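Side-chain contacts in maquette-3 (Escherichia coli, PDB 6Z0C), which has no known natural function and is an artificial four-helix bundle, apparently designed to test how buried charged networks stabilise a hydrophobic core: residues A[48-53]-A[148-153]; A[141-146]-A[156-161]. All blocks are in the same frame, centred on the assembly; numbering follows the deposited sequence.

Contact 1: residues A[48-53]-A[148-153]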
ATOM      1  N   LYS A  48       4.842 -20.889  26.200  1.00 43.09           N
ATOM      2  CA  LYS A  48       5.623 -22.155  26.312  1.00 45.74           C
ATOM      3  C   LYS A  48       7.075 -21.891  26.738  1.00 42.98           C
ATOM      4  O   LYS A  48       7.677 -22.801  27.341  1.00 41.63           O
ATOM      5  CB  LYS A  48       5.646 -22.888  24.968  1.00 49.66           C
ATOM      6  CG  LYS A  48       4.375 -23.638  24.600  1.00 53.78           C
ATOM      7  CD  LYS A  48       4.333 -24.021  23.137  1.00 59.86           C
ATOM      8  CE  LYS A  48       4.122 -25.503  22.919  1.00 63.87           C
ATOM      9  NZ  LYS A  48       4.171 -25.850  21.479  1.00 68.30           N
ATOM     10  N   ALA A  49       7.631 -20.724  26.396  1.00 40.26           N
ATOM     11  CA  ALA A  49       9.066 -20.379  26.547  1.00 44.40           C
ATOM     12  C   ALA A  49       9.522 -20.594  27.997  1.00 47.35           C
ATOM     13  O   ALA A  49       8.941 -19.960  28.900  1.00 50.70           O
ATOM     14  CB  ALA A  49       9.302 -18.955  26.105  1.00 43.32           C
ATOM     15  N   ARG A  50      10.533 -21.451  28.195  1.00 49.32           N
ATOM     16  CA  ARG A  50      11.134 -21.788  29.517  1.00 52.65           C
ATOM     17  C   ARG A  50      12.304 -20.836  29.811  1.00 50.63           C
ATOM     18  O   ARG A  50      12.512 -20.498  30.993  1.00 53.38           O
ATOM     19  CB  ARG A  50      11.609 -23.246  29.531  1.00 58.60           C
ATOM     20  CG  ARG A  50      10.576 -24.248  29.027  1.00 65.75           C
ATOM     21  CD  ARG A  50      10.808 -25.666  29.525  1.00 73.46           C
ATOM     22  NE  ARG A  50      11.880 -26.374  28.831  1.00 81.60           N
ATOM     23  CZ  ARG A  50      11.757 -27.028  27.674  1.00 86.22           C
ATOM     24  NH1 ARG A  50      10.599 -27.065  27.034  1.00 91.50           N
ATOM     25  NH2 ARG A  50      12.807 -27.639  27.150  1.00 84.21           N
ATOM     26  N   ASN A  51      13.045 -20.429  28.776  1.00 46.58           N
ATOM     27  CA  ASN A  51      14.210 -19.511  28.885  1.00 45.27           C
ATOM     28  C   ASN A  51      13.688 -18.080  29.008  1.00 45.39           C
ATOM     29  O   ASN A  51      13.031 -17.586  28.095  1.00 44.52           O
ATOM     30  CB  ASN A  51      15.163 -19.665  27.696  1.00 44.37           C
ATOM     31  CG  ASN A  51      15.555 -21.102  27.420  1.00 44.49           C
ATOM     32  OD1 ASN A  51      15.521 -21.547  26.276  1.00 45.26           O
ATOM     33  ND2 ASN A  51      15.922 -21.836  28.458  1.00 45.68           N
ATOM     34  N   PRO A  52      13.942 -17.370  30.133  1.00 45.00           N
ATOM     35  CA  PRO A  52      13.407 -16.021  30.323  1.00 45.90           C
ATOM     36  C   PRO A  52      13.802 -15.026  29.219  1.00 44.09           C
ATOM     37  O   PRO A  52      12.981 -14.195  28.886  1.00 40.97           O
ATOM     38  CB  PRO A  52      13.995 -15.580  31.673  1.00 48.56           C
ATOM     39  CG  PRO A  52      14.289 -16.877  32.387  1.00 49.93           C
ATOM     40  CD  PRO A  52      14.728 -17.824  31.290  1.00 47.78           C
ATOM     41  N   GLU A  53      15.021 -15.124  28.674  1.00 42.25           N
ATOM     42  CA  GLU A  53      15.503 -14.199  27.608  1.00 41.57           C
ATOM     43  C   GLU A  53      14.639 -14.394  26.353  1.00 39.24           C
ATOM     44  O   GLU A  53      14.336 -13.387  25.689  1.00 38.46           O
ATOM     45  CB  GLU A  53      17.003 -14.364  27.331  1.00 41.53           C
ATOM     46  CG  GLU A  53      17.379 -15.515  26.405  1.00 41.68           C
ATOM     47  CD  GLU A  53      17.458 -16.887  27.057  1.00 41.65           C
ATOM     48  OE1 GLU A  53      17.150 -16.994  28.261  1.00 41.83           O
ATOM     49  OE2 GLU A  53      17.848 -17.847  26.360  1.00 43.46           O
ATOM     50  N   GLY A 148      16.651 -22.812  18.056  1.00 47.23           N
ATOM     51  CA  GLY A 148      17.201 -24.041  18.660  1.00 50.32           C
ATOM     52  C   GLY A 148      16.874 -24.136  20.140  1.00 53.92           C
ATOM     53  O   GLY A 148      16.045 -23.330  20.616  1.00 54.97           O
ATOM     54  N   GLY A 149      17.503 -25.086  20.842  1.00 53.91           N
ATOM     55  CA  GLY A 149      17.261 -25.378  22.270  1.00 56.61           C
ATOM     56  C   GLY A 149      15.784 -25.596  22.552  1.00 61.02           C
ATOM     57  O   GLY A 149      15.091 -26.166  21.682  1.00 62.27           O
ATOM     58  N   SER A 150      15.310 -25.151  23.720  1.00 63.06           N
ATOM     59  CA  SER A 150      13.879 -25.201  24.122  1.00 63.78           C
ATOM     60  C   SER A 150      13.094 -24.160  23.316  1.00 61.17           C
ATOM     61  O   SER A 150      13.544 -22.991  23.255  1.00 59.95           O
ATOM     62  CB  SER A 150      13.706 -25.006  25.607  1.00 66.57           C
ATOM     63  OG  SER A 150      14.041 -23.684  25.997  1.00 68.92           O
ATOM     64  N   GLY A 151      11.980 -24.583  22.711  1.00 56.48           N
ATOM     65  CA  GLY A 151      11.142 -23.755  21.824  1.00 57.33           C
ATOM     66  C   GLY A 151      11.563 -23.862  20.366  1.00 55.29           C
ATOM     67  O   GLY A 151      10.860 -23.288  19.515  1.00 53.74           O
ATOM     68  N   GLY A 152      12.653 -24.586  20.082  1.00 55.79           N
ATOM     69  CA  GLY A 152      13.286 -24.677  18.750  1.00 55.53           C
ATOM     70  C   GLY A 152      12.271 -24.807  17.625  1.00 52.93           C
ATOM     71  O   GLY A 152      12.347 -24.010  16.669  1.00 55.06           O
ATOM     72  N   ASP A 153      11.343 -25.762  17.740  1.00 52.52           N
ATOM     73  CA  ASP A 153      10.375 -26.130  16.670  1.00 53.55           C
ATOM     74  C   ASP A 153       9.436 -24.953  16.377  1.00 47.68           C
ATOM     75  O   ASP A 153       9.347 -24.562  15.195  1.00 45.41           O
ATOM     76  CB  ASP A 153       9.589 -27.392  17.036  1.00 58.64           C
ATOM     77  CG  ASP A 153      10.367 -28.682  16.829  1.00 64.50           C
ATOM     78  OD1 ASP A 153      11.526 -28.606  16.366  1.00 65.96           O
ATOM     79  OD2 ASP A 153       9.805 -29.754  17.129  1.00 74.24           O
TER
HETATM   80  O   HOH W   1      12.444 -21.197  25.796  1.00 44.95           O
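N51 and S150 meet through their polar ends. OD1 of N51 lies 2.6 Å from OG of S150. The serine hydroxyl sits between its own backbone N and carbonyl carbon (chi1 68°), and from there OG is turned to the asparagine amide. The contact joins the loop between helices 4-48 and 52-99 to the loop between helices 105-144 and 152-194, at one end of the four-helix bundle.

A water adds a second polar link. Water 1 accepts from the backbone N of N51 at 3.1 Å. The same water hydrogen-bonds to S150 OG at 3.0 Å. It ties the serine hydroxyl to the backbone of N51 itself, the residue at the N-cap position of helix 52-99. A leucine in place of N51 has no amide oxygen, so S150 OG would probably lose its close side-chain neighbour and keep water 1.

The remaining touch is with R50. CB of S150 lies over one face of the guanidinium, off centre toward its rim; R50 NH2 is its nearest atom, at 3.2 Å. The arginine side chain bends at chi3 (-77°), and the flat group ends over the serine.

S150 is presented by a type II beta turn from G149 to G152. Its carbonyl O accepts a hydrogen bond from K54. S150 thus meets the 49-51 loop through its hydroxyl and CB, and helix 52-99 through its carbonyl, which makes this a polar, partly water-mediated surface contact.

Contact 2: residues A[141-146]-A[156-161]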
ATOM      1  N   GLU A 141      16.125 -10.728  12.623  1.00 33.14           N
ATOM      2  CA  GLU A 141      17.555 -10.734  13.041  1.00 36.65           C
ATOM      3  C   GLU A 141      17.621 -11.096  14.533  1.00 34.94           C
ATOM      4  O   GLU A 141      18.509 -11.873  14.918  1.00 35.40           O
ATOM      5  CB  GLU A 141      18.211  -9.403  12.661  1.00 38.17           C
ATOM      6  CG  GLU A 141      18.333  -9.233  11.150  1.00 42.64           C
ATOM      7  CD  GLU A 141      18.576  -7.830  10.614  1.00 48.41           C
ATOM      8  OE1 GLU A 141      18.828  -6.909  11.420  1.00 54.45           O
ATOM      9  OE2 GLU A 141      18.514  -7.661   9.377  1.00 47.86           O
ATOM     10  N   LEU A 142      16.664 -10.613  15.328  1.00 33.74           N
ATOM     11  CA  LEU A 142      16.563 -10.905  16.781  1.00 35.87           C
ATOM     12  C   LEU A 142      16.130 -12.363  16.996  1.00 34.17           C
ATOM     13  O   LEU A 142      16.735 -13.048  17.846  1.00 33.86           O
ATOM     14  CB  LEU A 142      15.558  -9.923  17.390  1.00 39.66           C
ATOM     15  CG  LEU A 142      15.634  -9.720  18.898  1.00 39.89           C
ATOM     16  CD1 LEU A 142      17.054  -9.406  19.347  1.00 42.22           C
ATOM     17  CD2 LEU A 142      14.691  -8.606  19.313  1.00 41.40           C
ATOM     18  N   LEU A 143      15.119 -12.814  16.249  1.00 34.08           N
ATOM     19  CA  LEU A 143      14.532 -14.176  16.355  1.00 34.48           C
ATOM     20  C   LEU A 143      15.598 -15.230  16.024  1.00 33.59           C
ATOM     21  O   LEU A 143      15.627 -16.270  16.699  1.00 35.08           O
ATOM     22  CB  LEU A 143      13.339 -14.270  15.401  1.00 35.56           C
ATOM     23  CG  LEU A 143      12.641 -15.627  15.332  1.00 36.44           C
ATOM     24  CD1 LEU A 143      12.253 -16.125  16.719  1.00 36.71           C
ATOM     25  CD2 LEU A 143      11.420 -15.547  14.435  1.00 36.00           C
ATOM     26  N   GLU A 144      16.435 -14.966  15.017  1.00 34.08           N
ATOM     27  CA  GLU A 144      17.541 -15.868  14.591  1.00 35.83           C
ATOM     28  C   GLU A 144      18.459 -16.212  15.775  1.00 35.68           C
ATOM     29  O   GLU A 144      18.999 -17.332  15.776  1.00 37.88           O
ATOM     30  CB  GLU A 144      18.345 -15.228  13.461  1.00 39.13           C
ATOM     31  CG  GLU A 144      17.681 -15.373  12.108  1.00 42.38           C
ATOM     32  CD  GLU A 144      18.408 -14.664  10.982  1.00 47.40           C
ATOM     33  OE1 GLU A 144      18.652 -15.304   9.947  1.00 51.60           O
ATOM     34  OE2 GLU A 144      18.719 -13.469  11.137  1.00 53.67           O
ATOM     35  N   THR A 145      18.649 -15.296  16.731  1.00 34.99           N
ATOM     36  CA  THR A 145      19.621 -15.458  17.847  1.00 38.55           C
ATOM     37  C   THR A 145      19.070 -16.418  18.910  1.00 39.07           C
ATOM     38  O   THR A 145      19.883 -16.896  19.721  1.00 38.45           O
ATOM     39  CB  THR A 145      20.012 -14.121  18.494  1.00 38.02           C
ATOM     40  OG1 THR A 145      18.881 -13.580  19.179  1.00 41.59           O
ATOM     41  CG2 THR A 145      20.540 -13.113  17.497  1.00 38.07           C
ATOM     42  N   ILE A 146      17.759 -16.688  18.917  1.00 37.86           N
ATOM     43  CA  ILE A 146      17.093 -17.525  19.963  1.00 37.95           C
ATOM     44  C   ILE A 146      16.528 -18.818  19.355  1.00 37.92           C
ATOM     45  O   ILE A 146      15.789 -19.517  20.076  1.00 40.23           O
ATOM     46  CB  ILE A 146      16.012 -16.716  20.710  1.00 37.16           C
ATOM     47  CG1 ILE A 146      14.900 -16.222  19.780  1.00 36.24           C
ATOM     48  CG2 ILE A 146      16.650 -15.575  21.486  1.00 38.20           C
ATOM     49  CD1 ILE A 146      13.623 -15.861  20.501  1.00 36.58           C
ATOM     50  N   ARG A 156      11.228 -21.882  14.887  1.00 39.10           N
ATOM     51  CA  ARG A 156      11.580 -22.121  13.461  1.00 42.25           C
ATOM     52  C   ARG A 156      10.330 -21.912  12.594  1.00 40.97           C
ATOM     53  O   ARG A 156      10.462 -21.302  11.519  1.00 40.33           O
ATOM     54  CB  ARG A 156      12.188 -23.515  13.262  1.00 48.32           C
ATOM     55  CG  ARG A 156      13.287 -23.562  12.208  1.00 54.05           C
ATOM     56  CD  ARG A 156      14.078 -24.859  12.234  1.00 60.34           C
ATOM     57  NE  ARG A 156      13.570 -25.839  11.282  1.00 66.21           N
ATOM     58  CZ  ARG A 156      14.050 -26.050  10.056  1.00 73.67           C
ATOM     59  NH1 ARG A 156      15.079 -25.353   9.598  1.00 76.44           N
ATOM     60  NH2 ARG A 156      13.496 -26.972   9.287  1.00 79.60           N
ATOM     61  N   GLU A 157       9.162 -22.381  13.045  1.00 42.07           N
ATOM     62  CA  GLU A 157       7.864 -22.175  12.341  1.00 43.22           C
ATOM     63  C   GLU A 157       7.530 -20.678  12.309  1.00 38.22           C
ATOM     64  O   GLU A 157       7.052 -20.197  11.266  1.00 36.68           O
ATOM     65  CB  GLU A 157       6.741 -22.975  13.008  1.00 46.62           C
ATOM     66  CG  GLU A 157       6.767 -24.449  12.653  1.00 52.79           C
ATOM     67  CD  GLU A 157       6.778 -24.725  11.159  1.00 58.36           C
ATOM     68  OE1 GLU A 157       7.851 -25.094  10.636  1.00 61.20           O
ATOM     69  OE2 GLU A 157       5.718 -24.557  10.521  1.00 66.72           O
ATOM     70  N   LEU A 158       7.773 -19.973  13.415  1.00 37.05           N
ATOM     71  CA  LEU A 158       7.540 -18.510  13.544  1.00 36.02           C
ATOM     72  C   LEU A 158       8.430 -17.772  12.535  1.00 33.92           C
ATOM     73  O   LEU A 158       7.935 -16.846  11.867  1.00 33.96           O
ATOM     74  CB  LEU A 158       7.848 -18.105  14.989  1.00 40.67           C
ATOM     75  CG  LEU A 158       7.607 -16.644  15.351  1.00 42.98           C
ATOM     76  CD1 LEU A 158       6.141 -16.265  15.174  1.00 44.29           C
ATOM     77  CD2 LEU A 158       8.062 -16.379  16.776  1.00 43.14           C
ATOM     78  N   LEU A 159       9.696 -18.183  12.418  1.00 33.55           N
ATOM     79  CA  LEU A 159      10.673 -17.570  11.481  1.00 33.48           C
ATOM     80  C   LEU A 159      10.191 -17.776  10.041  1.00 32.46           C
ATOM     81  O   LEU A 159      10.203 -16.800   9.282  1.00 33.24           O
ATOM     82  CB  LEU A 159      12.057 -18.187  11.708  1.00 34.32           C
ATOM     83  CG  LEU A 159      13.154 -17.716  10.753  1.00 37.05           C
ATOM     84  CD1 LEU A 159      13.298 -16.203  10.783  1.00 37.08           C
ATOM     85  CD2 LEU A 159      14.478 -18.378  11.087  1.00 41.76           C
ATOM     86  N   LYS A 160       9.773 -18.995   9.685  1.00 37.38           N
ATOM     87  CA  LYS A 160       9.250 -19.329   8.331  1.00 39.16           C
ATOM     88  C   LYS A 160       8.086 -18.390   7.995  1.00 37.85           C
ATOM     89  O   LYS A 160       8.067 -17.848   6.869  1.00 37.61           O
ATOM     90  CB  LYS A 160       8.781 -20.784   8.255  1.00 44.56           C
ATOM     91  CG  LYS A 160       9.881 -21.827   8.127  1.00 49.68           C
ATOM     92  CD  LYS A 160       9.325 -23.218   7.892  1.00 56.57           C
ATOM     93  CE  LYS A 160      10.383 -24.301   7.900  1.00 63.06           C
ATOM     94  NZ  LYS A 160       9.800 -25.634   7.619  1.00 67.32           N
ATOM     95  N   GLY A 161       7.156 -18.214   8.939  1.00 36.75           N
ATOM     96  CA  GLY A 161       6.008 -17.301   8.803  1.00 37.73           C
ATOM     97  C   GLY A 161       6.464 -15.877   8.535  1.00 37.19           C
ATOM     98  O   GLY A 161       5.937 -15.252   7.590  1.00 37.32           O
TER
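L143 reaches across to L158 and L159 with its two methyls. CG of L143 stands anti to the backbone N (chi1 178°), and this carries the branch out to helix 152-194. CD2 does most of the touching. It lies against the backbone of L159, 3.7 Å from CA, and 3.8 Å from L159 CB. It also packs 4.1 Å from CG of L158. Across the contact L143 CD1 meets L158, 4.2 Å from its CD2. The side chains of L143 and L158 cross obliquely.

Segment 141-146 is the end of helix 105-144 and the residues after it; segment 156-161 lies in helix 152-194. The two helices follow each other in the chain and run antiparallel as a hairpin of the four-helix bundle. L158 faces the hydrophobic core. It also touches I38 and L42 of helix 4-48 and L58 of helix 52-99, and so joins L143 to both other helices.

L159 is partly exposed and lies nearer the outside of the helix pair. Its CG is anti to its own backbone N (chi1 176°), and the branch comes back to L143, with L159 CD1 4.2 Å from L143 CD2. That one methyl of L143 therefore meets both the main chain and the side chain of L159. On the other segment, I146 N bonds to L143 O at 3.1 Å, and the side chain of I146 packs on V57 of helix 52-99.

In the fold
Contacts 1 and 2 lie at the same end of the bundle, their centres 12 Å apart. Both use helix 152-194, contact 1 just before its start and contact 2 slightly further along. Contact 2 is apolar and buried, its centre about 25 Å from the centre of the chain. Contact 1 is polar and at the surface, about 35 Å out on the same side. K54, which holds the carbonyl of S150, also donates to I146 O beside contact 2. The potassium ion is bound by G101, G103 and Q200 at the opposite end of the bundle, so neither contact takes part in that site.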